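Local structure of acetyltransferase, GNAT family (Streptococcus pneumoniae, 2I79) at residues Leu66-Thr77 with Gly88-Tyr98; Gln140-Glu151 with Ile162-Leu170. The protein probably transfers the acetyl group of acetyl-coenzyme A to an amine of a substrate, as expected of a GNAT-family acetyltransferase. One frame throughout, in Å; residues are numbered along the deposited sequence.

Interaction 1 (Leu66-Thr77 with Gly88-Tyr98); sequences LNGKIAGIVNIT and GDLFIVIGKRY. With ACO (acetyl coenzyme *a), chain G.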
# COMPACT_ATOMS: atom_id res chain seq x y z
N LEU A 66 15.81 -2.10 -24.96
CA LEU A 66 17.09 -2.60 -25.43
C LEU A 66 16.84 -3.26 -26.77
O LEU A 66 16.00 -4.18 -26.87
CB LEU A 66 17.65 -3.61 -24.45
CG LEU A 66 19.10 -3.60 -24.07
CD1 LEU A 66 19.78 -2.19 -24.01
CD2 LEU A 66 19.12 -4.31 -22.70
N ASN A 67 17.54 -2.78 -27.79
CA ASN A 67 17.36 -3.25 -29.15
C ASN A 67 15.88 -3.27 -29.60
O ASN A 67 15.41 -4.23 -30.21
CB ASN A 67 18.04 -4.62 -29.29
CG ASN A 67 19.52 -4.53 -28.93
OD1 ASN A 67 20.07 -5.36 -28.20
ND2 ASN A 67 20.15 -3.48 -29.40
N GLY A 68 15.17 -2.19 -29.28
CA GLY A 68 13.76 -2.05 -29.67
C GLY A 68 12.73 -2.83 -28.85
O GLY A 68 11.56 -2.76 -29.16
N LYS A 69 13.16 -3.56 -27.82
CA LYS A 69 12.23 -4.29 -26.95
C LYS A 69 12.38 -3.84 -25.50
O LYS A 69 13.50 -3.63 -25.03
CB LYS A 69 12.49 -5.80 -27.00
CG LYS A 69 12.30 -6.45 -28.36
CD LYS A 69 10.87 -6.20 -29.01
CE LYS A 69 9.74 -7.05 -28.37
NZ LYS A 69 8.41 -6.68 -28.94
N ILE A 70 11.25 -3.71 -24.80
CA ILE A 70 11.24 -3.38 -23.37
C ILE A 70 12.09 -4.40 -22.61
O ILE A 70 11.83 -5.61 -22.66
CB ILE A 70 9.80 -3.39 -22.74
CG1 ILE A 70 8.89 -2.40 -23.47
CG2 ILE A 70 9.87 -3.05 -21.23
CD1 ILE A 70 7.44 -2.35 -22.89
N ALA A 71 13.11 -3.87 -21.91
CA ALA A 71 14.02 -4.66 -21.10
C ALA A 71 13.85 -4.43 -19.58
O ALA A 71 14.29 -5.26 -18.78
CB ALA A 71 15.46 -4.36 -21.52
N GLY A 72 13.21 -3.31 -19.21
CA GLY A 72 13.03 -2.94 -17.82
C GLY A 72 11.98 -1.85 -17.61
O GLY A 72 11.65 -1.13 -18.54
N ILE A 73 11.43 -1.78 -16.41
CA ILE A 73 10.50 -0.71 -16.04
C ILE A 73 10.76 -0.23 -14.63
O ILE A 73 11.18 -1.00 -13.77
CB ILE A 73 9.02 -1.14 -16.18
CG1 ILE A 73 8.63 -2.20 -15.15
CG2 ILE A 73 8.73 -1.61 -17.60
CD1 ILE A 73 7.81 -1.62 -13.96
N VAL A 74 10.56 1.06 -14.42
CA VAL A 74 10.49 1.62 -13.08
C VAL A 74 9.13 2.33 -12.97
O VAL A 74 8.70 3.06 -13.87
CB VAL A 74 11.72 2.51 -12.69
CG1 VAL A 74 11.99 3.60 -13.69
CG2 VAL A 74 11.53 3.12 -11.26
N ASN A 75 8.45 2.08 -11.86
CA ASN A 75 7.13 2.58 -11.62
C ASN A 75 7.13 3.37 -10.32
O ASN A 75 7.61 2.88 -9.28
CB ASN A 75 6.21 1.39 -11.51
CG ASN A 75 4.87 1.64 -12.06
OD1 ASN A 75 3.90 1.75 -11.31
ND2 ASN A 75 4.78 1.76 -13.38
N ILE A 76 6.66 4.61 -10.37
CA ILE A 76 6.29 5.30 -9.14
C ILE A 76 4.78 5.47 -9.08
O ILE A 76 4.15 5.98 -10.00
CB ILE A 76 6.94 6.66 -8.99
CG1 ILE A 76 8.47 6.52 -9.01
CG2 ILE A 76 6.46 7.29 -7.69
CD1 ILE A 76 9.18 7.85 -9.07
N THR A 77 4.23 4.99 -7.97
CA THR A 77 2.82 5.02 -7.66
C THR A 77 2.61 5.88 -6.41
O THR A 77 3.52 6.02 -5.61
CB THR A 77 2.36 3.58 -7.42
OG1 THR A 77 1.70 3.13 -8.60
CG2 THR A 77 1.48 3.46 -6.22
N GLY A 88 6.03 8.40 -2.94
CA GLY A 88 6.00 7.54 -4.12
C GLY A 88 6.45 6.15 -3.75
O GLY A 88 7.51 5.95 -3.15
N ASP A 89 5.61 5.17 -4.08
CA ASP A 89 5.95 3.76 -3.90
C ASP A 89 6.64 3.30 -5.16
O ASP A 89 6.07 3.42 -6.27
CB ASP A 89 4.66 2.96 -3.69
CG ASP A 89 3.95 3.36 -2.39
OD1 ASP A 89 4.56 3.15 -1.32
OD2 ASP A 89 2.82 3.91 -2.44
N LEU A 90 7.86 2.80 -5.00
CA LEU A 90 8.71 2.45 -6.13
C LEU A 90 8.62 0.94 -6.44
O LEU A 90 8.52 0.10 -5.53
CB LEU A 90 10.16 2.91 -5.84
CG LEU A 90 11.24 3.16 -6.92
CD1 LEU A 90 10.94 4.26 -7.90
CD2 LEU A 90 12.55 3.52 -6.21
N PHE A 91 8.62 0.63 -7.74
CA PHE A 91 8.71 -0.74 -8.27
C PHE A 91 9.64 -0.75 -9.48
O PHE A 91 9.43 0.04 -10.41
CB PHE A 91 7.32 -1.23 -8.69
CG PHE A 91 7.31 -2.58 -9.33
CD1 PHE A 91 7.48 -3.73 -8.57
CD2 PHE A 91 7.15 -2.71 -10.70
CE1 PHE A 91 7.46 -5.00 -9.16
CE2 PHE A 91 7.14 -3.97 -11.30
CZ PHE A 91 7.29 -5.12 -10.53
N ILE A 92 10.65 -1.64 -9.49
CA ILE A 92 11.54 -1.85 -10.65
C ILE A 92 11.68 -3.34 -10.98
O ILE A 92 11.85 -4.18 -10.10
CB ILE A 92 12.97 -1.27 -10.42
CG1 ILE A 92 12.90 0.20 -9.97
CG2 ILE A 92 13.88 -1.36 -11.71
CD1 ILE A 92 14.28 0.85 -9.72
N VAL A 93 11.64 -3.68 -12.26
CA VAL A 93 11.97 -5.04 -12.66
C VAL A 93 12.67 -4.99 -14.01
O VAL A 93 12.31 -4.20 -14.87
CB VAL A 93 10.74 -5.96 -12.69
CG1 VAL A 93 9.64 -5.39 -13.59
CG2 VAL A 93 11.14 -7.36 -13.12
N ILE A 94 13.72 -5.83 -14.12
CA ILE A 94 14.55 -5.97 -15.33
C ILE A 94 14.43 -7.43 -15.78
O ILE A 94 14.33 -8.33 -14.93
CB ILE A 94 16.03 -5.59 -15.07
CG1 ILE A 94 16.15 -4.14 -14.56
CG2 ILE A 94 16.89 -5.74 -16.33
CD1 ILE A 94 15.73 -3.06 -15.57
N GLY A 95 14.37 -7.65 -17.09
CA GLY A 95 14.43 -9.01 -17.63
C GLY A 95 15.72 -9.68 -17.17
O GLY A 95 16.78 -9.05 -17.18
N LYS A 96 15.60 -10.93 -16.74
CA LYS A 96 16.68 -11.66 -16.12
C LYS A 96 17.89 -11.69 -17.05
O LYS A 96 19.00 -11.41 -16.64
CB LYS A 96 16.22 -13.08 -15.79
CG LYS A 96 17.20 -13.87 -14.91
CD LYS A 96 16.56 -15.16 -14.33
CE LYS A 96 17.62 -16.03 -13.66
NZ LYS A 96 17.10 -17.15 -12.78
N ARG A 97 17.62 -11.98 -18.32
CA ARG A 97 18.63 -11.98 -19.37
C ARG A 97 19.55 -10.73 -19.35
O ARG A 97 20.69 -10.82 -19.80
CB ARG A 97 17.94 -12.12 -20.74
CG ARG A 97 18.75 -12.84 -21.80
CD ARG A 97 17.89 -13.91 -22.59
NE ARG A 97 17.36 -14.97 -21.68
CZ ARG A 97 16.08 -15.18 -21.36
NH1 ARG A 97 15.09 -14.42 -21.87
NH2 ARG A 97 15.77 -16.18 -20.52
N TYR A 98 19.07 -9.59 -18.82
CA TYR A 98 19.85 -8.32 -18.83
C TYR A 98 20.37 -7.84 -17.47
O TYR A 98 20.88 -6.71 -17.35
CB TYR A 98 19.02 -7.19 -19.39
CG TYR A 98 18.28 -7.46 -20.68
CD1 TYR A 98 16.92 -7.77 -20.66
CD2 TYR A 98 18.92 -7.37 -21.92
CE1 TYR A 98 16.23 -7.98 -21.83
CE2 TYR A 98 18.22 -7.58 -23.12
CZ TYR A 98 16.87 -7.88 -23.06
OH TYR A 98 16.13 -8.11 -24.19
N1A ACO G . 24.05 -9.79 -3.83
C2A ACO G . 24.50 -8.52 -3.82
N3A ACO G . 24.63 -7.78 -4.94
C4A ACO G . 24.31 -8.29 -6.15
C5A ACO G . 23.80 -9.66 -6.24
C6A ACO G . 23.68 -10.40 -4.98
N6A ACO G . 23.22 -11.67 -4.99
N7A ACO G . 23.58 -9.91 -7.54
C8A ACO G . 23.91 -8.77 -8.21
N9A ACO G . 24.35 -7.81 -7.38
C1B ACO G . 24.81 -6.41 -7.62
C2B ACO G . 25.67 -6.11 -8.84
O2B ACO G . 27.06 -6.32 -8.59
C3B ACO G . 25.37 -4.64 -9.02
O3B ACO G . 26.01 -3.81 -8.07
P3B ACO G . 27.25 -2.86 -8.40
O7A ACO G . 28.28 -3.98 -8.52
O8A ACO G . 27.42 -1.93 -7.22
O9A ACO G . 26.91 -2.10 -9.66
C4B ACO G . 23.90 -4.54 -8.65
O4B ACO G . 23.66 -5.58 -7.71
C5B ACO G . 23.03 -4.67 -9.89
O5B ACO G . 22.94 -3.35 -10.44
P1A ACO G . 22.33 -3.17 -11.92
O1A ACO G . 22.99 -4.14 -12.87
O2A ACO G . 22.33 -1.68 -12.18
O3A ACO G . 20.85 -3.77 -11.68
P2A ACO G . 20.04 -4.88 -12.57
O4A ACO G . 20.51 -6.33 -12.41
O5A ACO G . 19.93 -4.26 -13.94
O6A ACO G . 18.62 -4.72 -11.77
CBP ACO G . 17.10 -5.83 -10.20
CCP ACO G . 18.47 -5.22 -10.44
CDP ACO G . 17.02 -6.22 -8.72
CEP ACO G . 16.04 -4.78 -10.59
CAP ACO G . 16.94 -7.08 -11.07
OAP ACO G . 17.85 -8.13 -10.66
C9P ACO G . 15.51 -7.59 -11.05
O9P ACO G . 14.68 -7.10 -11.80
N8P ACO G . 15.21 -8.58 -10.21
C7P ACO G . 13.90 -9.21 -10.10
C6P ACO G . 12.78 -8.27 -9.66
C5P ACO G . 13.14 -7.57 -8.37
O5P ACO G . 13.49 -8.22 -7.42
N4P ACO G . 13.04 -6.24 -8.36
C3P ACO G . 13.34 -5.43 -7.20
C2P ACO G . 12.28 -5.52 -6.10
S1P ACO G . 10.75 -4.86 -6.71
C ACO G . 10.54 -3.31 -6.27
O ACO G . 11.35 -2.58 -6.79
CH3 ACO G . 9.43 -2.94 -5.31

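Interaction 2 (Gln140-Glu151 with Ile162-Leu170); sequences QKHGFVIEGSQE and IDVYLMGKL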
# COMPACT_ATOMS: atom_id res chain seq x y z
N GLN A 140 20.31 0.45 -1.78
CA GLN A 140 21.28 1.10 -0.87
C GLN A 140 22.23 1.99 -1.67
O GLN A 140 22.52 3.11 -1.27
CB GLN A 140 22.08 0.06 -0.07
CG GLN A 140 21.23 -0.69 0.97
CD GLN A 140 22.07 -1.53 1.93
OE1 GLN A 140 22.46 -2.68 1.63
NE2 GLN A 140 22.36 -0.96 3.09
N LYS A 141 22.70 1.50 -2.80
CA LYS A 141 23.56 2.29 -3.67
C LYS A 141 22.97 3.67 -4.01
O LYS A 141 23.71 4.64 -4.17
CB LYS A 141 23.84 1.50 -4.96
CG LYS A 141 24.82 2.14 -5.97
CD LYS A 141 25.08 1.13 -7.14
CE LYS A 141 25.15 1.80 -8.54
NZ LYS A 141 25.24 0.79 -9.69
N HIS A 142 21.65 3.78 -4.12
CA HIS A 142 21.04 5.02 -4.55
C HIS A 142 20.44 5.78 -3.40
O HIS A 142 19.55 6.60 -3.62
CB HIS A 142 19.99 4.76 -5.64
CG HIS A 142 20.61 4.35 -6.94
ND1 HIS A 142 20.97 3.04 -7.21
CD2 HIS A 142 20.97 5.07 -8.02
CE1 HIS A 142 21.53 2.98 -8.40
NE2 HIS A 142 21.55 4.20 -8.92
N GLY A 143 20.90 5.50 -2.19
CA GLY A 143 20.53 6.32 -1.03
C GLY A 143 19.32 5.86 -0.24
O GLY A 143 18.88 6.54 0.66
N PHE A 144 18.80 4.68 -0.54
CA PHE A 144 17.73 4.10 0.25
C PHE A 144 18.29 3.43 1.49
O PHE A 144 19.25 2.70 1.40
CB PHE A 144 16.96 3.07 -0.57
CG PHE A 144 16.02 3.67 -1.57
CD1 PHE A 144 14.64 3.72 -1.33
CD2 PHE A 144 16.50 4.18 -2.77
CE1 PHE A 144 13.78 4.26 -2.25
CE2 PHE A 144 15.65 4.74 -3.67
CZ PHE A 144 14.27 4.78 -3.42
N VAL A 145 17.65 3.63 2.63
CA VAL A 145 18.08 3.02 3.88
C VAL A 145 16.99 2.06 4.38
O VAL A 145 15.80 2.24 4.06
CB VAL A 145 18.36 4.10 4.92
CG1 VAL A 145 19.42 5.09 4.35
CG2 VAL A 145 17.09 4.83 5.28
N ILE A 146 17.39 1.06 5.14
CA ILE A 146 16.46 0.11 5.72
C ILE A 146 15.86 0.73 6.98
O ILE A 146 16.56 1.13 7.89
CB ILE A 146 17.14 -1.27 6.03
CG1 ILE A 146 17.56 -1.93 4.71
CG2 ILE A 146 16.19 -2.16 6.82
CD1 ILE A 146 18.57 -2.99 4.83
N GLU A 147 14.54 0.81 7.00
CA GLU A 147 13.79 1.49 8.06
C GLU A 147 13.06 0.52 8.95
O GLU A 147 12.37 0.94 9.88
CB GLU A 147 12.76 2.41 7.40
CG GLU A 147 13.44 3.53 6.65
CD GLU A 147 12.53 4.26 5.70
OE1 GLU A 147 11.60 3.62 5.13
OE2 GLU A 147 12.76 5.48 5.52
N GLY A 148 13.18 -0.77 8.66
CA GLY A 148 12.40 -1.77 9.36
C GLY A 148 12.36 -3.09 8.64
O GLY A 148 12.88 -3.24 7.53
N SER A 149 11.73 -4.07 9.28
CA SER A 149 11.52 -5.36 8.65
C SER A 149 10.27 -6.00 9.21
O SER A 149 9.87 -5.70 10.35
CB SER A 149 12.74 -6.27 8.81
OG SER A 149 12.82 -6.78 10.11
N GLN A 150 9.64 -6.81 8.36
CA GLN A 150 8.31 -7.35 8.61
C GLN A 150 8.31 -8.86 8.33
O GLN A 150 8.63 -9.35 7.24
CB GLN A 150 7.24 -6.60 7.78
CG GLN A 150 7.06 -5.15 8.27
CD GLN A 150 6.06 -4.33 7.51
OE1 GLN A 150 5.92 -4.49 6.32
NE2 GLN A 150 5.36 -3.44 8.21
N GLU A 151 7.97 -9.60 9.37
CA GLU A 151 7.82 -11.03 9.30
C GLU A 151 6.49 -11.39 8.56
O GLU A 151 5.49 -10.75 8.77
CB GLU A 151 7.87 -11.57 10.72
CG GLU A 151 8.22 -13.02 10.79
CD GLU A 151 8.41 -13.50 12.25
OE1 GLU A 151 8.29 -14.73 12.48
OE2 GLU A 151 8.64 -12.64 13.15
N ILE A 162 8.26 -15.47 4.37
CA ILE A 162 9.57 -14.83 4.45
C ILE A 162 9.41 -13.36 4.84
O ILE A 162 8.34 -12.74 4.67
CB ILE A 162 10.37 -14.94 3.12
CG1 ILE A 162 9.66 -14.21 1.97
CG2 ILE A 162 10.67 -16.42 2.74
CD1 ILE A 162 10.50 -14.19 0.71
N ASP A 163 10.51 -12.80 5.33
CA ASP A 163 10.59 -11.40 5.76
C ASP A 163 10.90 -10.45 4.61
O ASP A 163 11.58 -10.80 3.62
CB ASP A 163 11.71 -11.20 6.82
CG ASP A 163 11.41 -11.88 8.16
OD1 ASP A 163 10.92 -13.02 8.18
OD2 ASP A 163 11.70 -11.29 9.21
N VAL A 164 10.46 -9.22 4.81
CA VAL A 164 10.76 -8.08 3.94
C VAL A 164 11.41 -6.93 4.71
O VAL A 164 11.15 -6.75 5.88
CB VAL A 164 9.50 -7.58 3.19
CG1 VAL A 164 8.95 -8.70 2.31
CG2 VAL A 164 8.39 -7.04 4.15
N TYR A 165 12.26 -6.17 4.03
CA TYR A 165 12.72 -4.89 4.53
C TYR A 165 11.78 -3.82 4.02
O TYR A 165 11.32 -3.85 2.90
CB TYR A 165 14.14 -4.59 4.03
CG TYR A 165 15.26 -5.39 4.73
CD1 TYR A 165 15.35 -5.42 6.13
CD2 TYR A 165 16.22 -6.08 3.98
CE1 TYR A 165 16.38 -6.14 6.78
CE2 TYR A 165 17.25 -6.79 4.60
CZ TYR A 165 17.32 -6.82 6.01
OH TYR A 165 18.33 -7.52 6.66
N LEU A 166 11.51 -2.87 4.89
CA LEU A 166 11.01 -1.55 4.53
C LEU A 166 12.18 -0.64 4.19
O LEU A 166 13.11 -0.49 5.02
CB LEU A 166 10.32 -0.95 5.76
CG LEU A 166 9.17 -1.71 6.41
CD1 LEU A 166 8.91 -1.10 7.82
CD2 LEU A 166 7.96 -1.61 5.49
N MET A 167 12.19 -0.06 2.99
CA MET A 167 13.30 0.79 2.56
C MET A 167 12.77 2.16 2.09
O MET A 167 11.69 2.27 1.47
CB MET A 167 14.06 0.14 1.41
CG MET A 167 14.66 -1.26 1.70
SD MET A 167 15.93 -1.78 0.53
CE MET A 167 17.17 -0.56 0.91
N GLY A 168 13.52 3.22 2.39
CA GLY A 168 13.07 4.58 2.09
C GLY A 168 14.16 5.57 1.76
O GLY A 168 15.30 5.37 2.13
N LYS A 169 13.79 6.64 1.03
CA LYS A 169 14.68 7.73 0.67
C LYS A 169 13.94 9.07 0.68
O LYS A 169 12.84 9.18 0.09
CB LYS A 169 15.26 7.48 -0.72
CG LYS A 169 16.30 8.51 -1.15
CD LYS A 169 16.58 8.42 -2.64
CE LYS A 169 17.57 9.48 -3.08
NZ LYS A 169 18.96 9.14 -2.68
N LEU A 170 14.51 10.07 1.34
CA LEU A 170 13.94 11.42 1.30
C LEU A 170 14.48 12.16 0.10
O LEU A 170 15.65 12.03 -0.22
CB LEU A 170 14.25 12.20 2.58
CG LEU A 170 13.84 11.54 3.88
CD1 LEU A 170 14.19 12.43 5.09
CD2 LEU A 170 12.37 11.18 3.86

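Interaction 1 (Leu66-Thr77 with Gly88-Tyr98)
Phe91 and Asn75 face each other as a hydrogen-bonded pair in the antiparallel hairpin of strands 69-77 and 87-94, the centre of the GNAT fold and the strand pair that carries the bound acetyl-coenzyme A. Asn75 N donates to Phe91 O at 2.7 Å, and Phe91 N returns a bond to Asn75 O. Ile73 with Val93 and Thr77 with Asp89 are joined by the same pair of hydrogen bonds, and Gly95 N to Ala71 O closes the row.

Ile73, Asn75, Phe91 and Val93 share one face. There the Phe91 ring, with CG anti to the backbone N (chi1 176°), receives Ile73 CD1 at its edge, 3.5 Å from Phe91 CD2, while Phe91 CD1 lies near both acetyl carbons, C and CH3, of the ligand. On the face of Val74, Ile76, Leu90 and Ile92, Leu90 CD1 touches both Val74 CG2 and Ile76 CG1, and Ile92 CG1 presses tightly on Val74 CG2 at 3.5 Å. Helix 103-117 covers this face, with Leu108 against Leu90 and Ile92.

The far end differs: Ala71 CB stands over one face of the Tyr98 ring, 4.0 Å from its centroid, a CH-pi contact. Ala71 and Gly72 both pair with Ala64, a classic beta bulge in the 69-77 edge toward strand 60-66.

On the edge turned away from strand 69-77, Ile92 and Ile94 offer backbone groups to acetyl-coenzyme A, which runs beside the strand as in other GNAT enzymes, where this strand and the next splay apart. Ile94 N binds O9P of the pantetheine arm at 2.8 Å, and Ile92 O accepts from the ligand's N4P. The thioester carbonyl is gripped in turn, Ile92 N lying 2.9 Å from the acetyl O of the ligand with an N-H...O angle of 158°.

Interaction 2 (Gln140-Glu151 with Ile162-Leu170)
Asp163 lies alongside Glu151 and points the same way, their carboxylate planes 19° apart; Asp163 OD1 comes 3.8 Å from Glu151 CG. Val164 exchanges two backbone bonds with Gln150, and its CG2 packs against Gln150 CB. The Tyr165 ring takes Ile146 CD1 over the centre of one face, 3.9 Å from its centroid, while Gly148 O lies at its edge, in plane. Leu166 O accepts a nearly straight bond from Glu147 N (2.8 Å, 175°), but Leu166 N reaches Gly148 O from above the carbonyl plane. This is the C-terminal antiparallel hairpin of the GNAT sheet, whose strand 145-156 is outermost within the chain; both strands meet the second subunit, where Leu166 packs on Leu166 of that subunit. Met167 brings CE to Phe144 CB and Ile146 CG1. Gly168 pairs with Val145 through two bonds, beside the Glu147 carboxylate, which is salt-bridged to Arg123. With CG anti to the backbone N (chi1 -175°), the Lys169 chain runs across the Phe144 ring, CB centrally over it, 3.7 Å from the centroid, and a bend at chi4 takes NZ to His142 O at 2.8 Å, where Gly143, the C-prime residue of a Schellman motif, follows helix 133-141.

From the N terminus, strand 69-77 follows strand 60-66 and, after a nine-residue connection, interaction 1 closes as strand 87-94 returns beside it. The chain then passes through helix 103-117 and strand 123-129, and interaction 2 opens in the last turn of helix 133-141; this closes in turn as strand 160-170 comes back along 145-156. The two hairpins are therefore in series, neither nested nor crossed. Both belong to one mixed sheet, strand 123-129 lying between 87-94 and 160-170. Their centres are about 20 Å apart, yet they touch where Leu90 CD2 packs against Phe144 CZ at 3.5 Å, tying the cofactor-bearing strands to the C-terminal hairpin.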